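Local coordinates for GCN5-related N-acetyltransferase (Anabaena variabilis, PDB 2OZG), which binds coenzyme A and probably transfers acetyl groups to amines, perhaps those of aminoglycosides, as a member of the GNAT family, at residues Gln213-Thr219 with Ile231-Leu237. Residues are numbered along the deposited sequence; the frame is centred on the assembly and turned at random.
Sequences QGYIIFT and IRDWVTL
Tyr215 reaches across an antiparallel beta hairpin of the GNAT-like domain to hydrogen-bond Asp233, two residues before its cross-strand partner Val235 and on the same face of the sheet. Its OH donates to Asp233 OD2 at 2.7 Å, meeting the carboxylate from above its plane, with ring and carboxylate turned 78° apart. The same OD2 also takes a salt bridge from Arg184. With CG set between the backbone N and carbonyl carbon (chi1 70°), the ring leans over the partner strand, and one face receives Val235 CB, a CH-pi contact 4.0 Å from the centroid; Val235 CG2 presses on Tyr215 CE2 at 3.4 Å. A phenylalanine here would probably cost Asp233 OD2 its hydroxyl partner, leaving it to the Arg184 salt bridge. Reciprocal backbone bonds join Tyr215 and Val235. Beyond them, a classic beta bulge sets Arg232 and Asp233 opposite the single residue Ile217, whose O takes Arg232 N at 2.9 Å and Asp233 N only weakly. On the face covered by helix 239-250, Ile216 and Ile231 meet through their CG2 methyls. Arg232 NH1 is hydrogen-bonded to the backbone O of Leu192 and Arg194, while one water links Thr219 OG1 to Arg232 NE, accepting from NE at 2.9 Å.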
ATOM      1  N   GLN A 213       0.067 -38.263  18.690  1.00 37.05           N
ATOM      2  CA  GLN A 213       0.209 -37.259  19.706  1.00 35.50           C
ATOM      3  C   GLN A 213      -0.313 -35.883  19.292  1.00 36.25           C
ATOM      4  O   GLN A 213      -0.307 -34.952  20.066  1.00 37.15           O
ATOM      5  CB  GLN A 213       1.657 -37.187  20.128  1.00 37.45           C
ATOM      6  CG  GLN A 213       2.140 -38.495  20.776  1.00 41.04           C
ATOM      7  CD  GLN A 213       3.474 -38.362  21.453  1.00 40.35           C
ATOM      8  OE1 GLN A 213       3.687 -37.449  22.261  1.00 43.14           O
ATOM      9  NE2 GLN A 213       4.398 -39.292  21.138  1.00 40.15           N
ATOM     10  N   GLY A 214      -0.809 -35.769  18.078  1.00 34.31           N
ATOM     11  CA  GLY A 214      -1.337 -34.524  17.617  1.00 36.36           C
ATOM     12  C   GLY A 214      -1.642 -34.608  16.152  1.00 34.94           C
ATOM     13  O   GLY A 214      -1.468 -35.662  15.537  1.00 31.06           O
ATOM     14  N   TYR A 215      -2.085 -33.480  15.589  1.00 33.44           N
ATOM     15  CA  TYR A 215      -2.415 -33.454  14.185  1.00 33.07           C
ATOM     16  C   TYR A 215      -2.405 -32.018  13.643  1.00 33.35           C
ATOM     17  O   TYR A 215      -2.316 -31.027  14.427  1.00 30.14           O
ATOM     18  CB  TYR A 215      -3.757 -34.197  13.945  1.00 31.93           C
ATOM     19  CG  TYR A 215      -5.017 -33.501  14.472  1.00 26.52           C
ATOM     20  CD1 TYR A 215      -5.521 -32.386  13.843  1.00 28.70           C
ATOM     21  CD2 TYR A 215      -5.749 -34.023  15.537  1.00 31.15           C
ATOM     22  CE1 TYR A 215      -6.687 -31.724  14.326  1.00 34.15           C
ATOM     23  CE2 TYR A 215      -6.916 -33.413  15.975  1.00 28.67           C
ATOM     24  CZ  TYR A 215      -7.384 -32.266  15.376  1.00 34.21           C
ATOM     25  OH  TYR A 215      -8.579 -31.719  15.834  1.00 33.71           O
ATOM     26  N   ILE A 216      -2.373 -31.908  12.316  1.00 31.81           N
ATOM     27  CA  ILE A 216      -2.465 -30.595  11.647  1.00 33.03           C
ATOM     28  C   ILE A 216      -3.354 -30.744  10.427  1.00 31.17           C
ATOM     29  O   ILE A 216      -3.194 -31.695   9.632  1.00 30.30           O
ATOM     30  CB  ILE A 216      -1.088 -30.054  11.171  1.00 30.94           C
ATOM     31  CG1 ILE A 216      -0.016 -30.255  12.228  1.00 48.10           C
ATOM     32  CG2 ILE A 216      -1.205 -28.607  10.754  1.00 32.92           C
ATOM     33  CD1 ILE A 216       1.404 -29.797  11.814  1.00 44.57           C
ATOM     34  N   ILE A 217      -4.278 -29.789  10.281  1.00 31.32           N
ATOM     35  CA  ILE A 217      -5.189 -29.697   9.149  1.00 29.78           C
ATOM     36  C   ILE A 217      -5.007 -28.315   8.526  1.00 32.23           C
ATOM     37  O   ILE A 217      -5.122 -27.310   9.235  1.00 33.23           O
ATOM     38  CB  ILE A 217      -6.648 -29.838   9.549  1.00 28.41           C
ATOM     39  CG1 ILE A 217      -6.869 -31.149  10.276  1.00 32.18           C
ATOM     40  CG2 ILE A 217      -7.514 -29.765   8.264  1.00 37.71           C
ATOM     41  CD1 ILE A 217      -8.232 -31.273  10.922  1.00 33.44           C
ATOM     42  N   PHE A 218      -4.752 -28.284   7.210  1.00 32.53           N
ATOM     43  CA  PHE A 218      -4.431 -27.055   6.553  1.00 33.86           C
ATOM     44  C   PHE A 218      -4.745 -27.006   5.087  1.00 30.18           C
ATOM     45  O   PHE A 218      -5.038 -28.027   4.432  1.00 30.23           O
ATOM     46  CB  PHE A 218      -2.971 -26.721   6.868  1.00 32.11           C
ATOM     47  CG  PHE A 218      -1.946 -27.618   6.156  1.00 36.64           C
ATOM     48  CD1 PHE A 218      -1.523 -27.303   4.869  1.00 37.40           C
ATOM     49  CD2 PHE A 218      -1.423 -28.751   6.764  1.00 23.63           C
ATOM     50  CE1 PHE A 218      -0.631 -28.114   4.177  1.00 34.93           C
ATOM     51  CE2 PHE A 218      -0.472 -29.535   6.088  1.00 26.65           C
ATOM     52  CZ  PHE A 218      -0.084 -29.188   4.793  1.00 24.50           C
ATOM     53  N   THR A 219      -4.731 -25.791   4.571  1.00 31.12           N
ATOM     54  CA  THR A 219      -4.870 -25.526   3.144  1.00 32.59           C
ATOM     55  C   THR A 219      -3.686 -24.634   2.737  1.00 29.00           C
ATOM     56  O   THR A 219      -2.980 -24.079   3.595  1.00 28.72           O
ATOM     57  CB  THR A 219      -6.191 -24.782   2.766  1.00 35.30           C
ATOM     58  OG1 THR A 219      -6.277 -23.558   3.492  1.00 32.14           O
ATOM     59  CG2 THR A 219      -7.422 -25.626   3.044  1.00 38.68           C
ATOM     60  N   ILE A 231      -3.393 -22.960   8.619  1.00 31.97           N
ATOM     61  CA  ILE A 231      -3.701 -24.057   9.491  1.00 28.77           C
ATOM     62  C   ILE A 231      -5.091 -23.811  10.093  1.00 33.30           C
ATOM     63  O   ILE A 231      -5.285 -22.867  10.845  1.00 31.56           O
ATOM     64  CB  ILE A 231      -2.643 -24.216  10.595  1.00 30.86           C
ATOM     65  CG1 ILE A 231      -1.264 -24.559   9.995  1.00 34.66           C
ATOM     66  CG2 ILE A 231      -3.052 -25.299  11.566  1.00 31.85           C
ATOM     67  CD1 ILE A 231      -0.095 -24.520  10.984  1.00 34.38           C
ATOM     68  N   ARG A 232      -6.059 -24.676   9.797  1.00 34.06           N
ATOM     69  CA  ARG A 232      -7.421 -24.468  10.331  1.00 34.53           C
ATOM     70  C   ARG A 232      -7.688 -25.207  11.613  1.00 34.85           C
ATOM     71  O   ARG A 232      -8.574 -24.811  12.349  1.00 36.45           O
ATOM     72  CB  ARG A 232      -8.496 -24.793   9.319  1.00 36.42           C
ATOM     73  CG  ARG A 232      -8.336 -26.109   8.644  1.00 33.95           C
ATOM     74  CD  ARG A 232      -9.438 -26.410   7.596  1.00 36.24           C
ATOM     75  NE  ARG A 232      -9.472 -25.475   6.479  1.00 33.95           N
ATOM     76  CZ  ARG A 232     -10.415 -25.504   5.528  1.00 33.65           C
ATOM     77  NH1 ARG A 232     -11.392 -26.405   5.566  1.00 34.16           N
ATOM     78  NH2 ARG A 232     -10.396 -24.650   4.551  1.00 42.99           N
ATOM     79  N   ASP A 233      -6.929 -26.257  11.914  1.00 34.72           N
ATOM     80  CA  ASP A 233      -7.110 -26.947  13.180  1.00 36.60           C
ATOM     81  C   ASP A 233      -5.804 -27.674  13.450  1.00 36.28           C
ATOM     82  O   ASP A 233      -5.107 -28.055  12.533  1.00 33.68           O
ATOM     83  CB  ASP A 233      -8.282 -27.943  13.087  1.00 39.58           C
ATOM     84  CG  ASP A 233      -8.710 -28.497  14.425  1.00 39.89           C
ATOM     85  OD1 ASP A 233      -8.417 -27.853  15.474  1.00 33.17           O
ATOM     86  OD2 ASP A 233      -9.402 -29.565  14.407  1.00 35.20           O
ATOM     87  N   TRP A 234      -5.443 -27.784  14.718  1.00 33.13           N
ATOM     88  CA  TRP A 234      -4.244 -28.497  15.086  1.00 34.81           C
ATOM     89  C   TRP A 234      -4.450 -28.993  16.504  1.00 34.65           C
ATOM     90  O   TRP A 234      -5.231 -28.394  17.264  1.00 31.09           O
ATOM     91  CB  TRP A 234      -2.988 -27.603  14.992  1.00 34.62           C
ATOM     92  CG  TRP A 234      -3.114 -26.300  15.844  1.00 33.19           C
ATOM     93  CD1 TRP A 234      -3.586 -25.125  15.413  1.00 34.26           C
ATOM     94  CD2 TRP A 234      -2.783 -26.114  17.228  1.00 33.60           C
ATOM     95  NE1 TRP A 234      -3.565 -24.223  16.410  1.00 33.98           N
ATOM     96  CE2 TRP A 234      -3.107 -24.817  17.550  1.00 37.99           C
ATOM     97  CE3 TRP A 234      -2.307 -26.948  18.232  1.00 34.65           C
ATOM     98  CZ2 TRP A 234      -2.935 -24.304  18.818  1.00 32.97           C
ATOM     99  CZ3 TRP A 234      -2.153 -26.470  19.468  1.00 35.99           C
ATOM    100  CH2 TRP A 234      -2.481 -25.150  19.784  1.00 36.74           C
ATOM    101  N   VAL A 235      -3.708 -30.063  16.837  1.00 29.99           N
ATOM    102  CA  VAL A 235      -3.631 -30.593  18.164  1.00 32.88           C
ATOM    103  C   VAL A 235      -2.170 -30.977  18.487  1.00 35.46           C
ATOM    104  O   VAL A 235      -1.474 -31.567  17.660  1.00 35.70           O
ATOM    105  CB  VAL A 235      -4.600 -31.799  18.390  1.00 34.12           C
ATOM    106  CG1 VAL A 235      -4.213 -32.621  19.621  1.00 32.87           C
ATOM    107  CG2 VAL A 235      -6.041 -31.317  18.492  1.00 30.31           C
ATOM    108  N   THR A 236      -1.707 -30.589  19.686  1.00 37.50           N
ATOM    109  CA  THR A 236      -0.360 -30.955  20.195  1.00 29.86           C
ATOM    110  C   THR A 236      -0.534 -31.335  21.661  1.00 35.82           C
ATOM    111  O   THR A 236      -0.843 -30.472  22.524  1.00 35.92           O
ATOM    112  CB  THR A 236       0.705 -29.841  19.999  1.00 32.98           C
ATOM    113  OG1 THR A 236       0.281 -28.653  20.645  1.00 35.33           O
ATOM    114  CG2 THR A 236       0.856 -29.523  18.522  1.00 35.23           C
ATOM    115  N   LEU A 237      -0.405 -32.631  21.953  1.00 34.29           N
ATOM    116  CA  LEU A 237      -0.640 -33.106  23.325  1.00 35.24           C
ATOM    117  C   LEU A 237       0.617 -33.153  24.181  1.00 37.81           C
ATOM    118  O   LEU A 237       0.522 -33.222  25.403  1.00 36.08           O
ATOM    119  CB  LEU A 237      -1.320 -34.463  23.357  1.00 32.63           C
ATOM    120  CG  LEU A 237      -2.675 -34.560  22.667  1.00 36.94           C
ATOM    121  CD1 LEU A 237      -3.202 -35.989  22.759  1.00 39.18           C
ATOM    122  CD2 LEU A 237      -3.661 -33.578  23.281  1.00 34.52           C
TER
HETATM  123  O   HOH W   1      -7.296 -23.542   6.139  1.00 36.29           O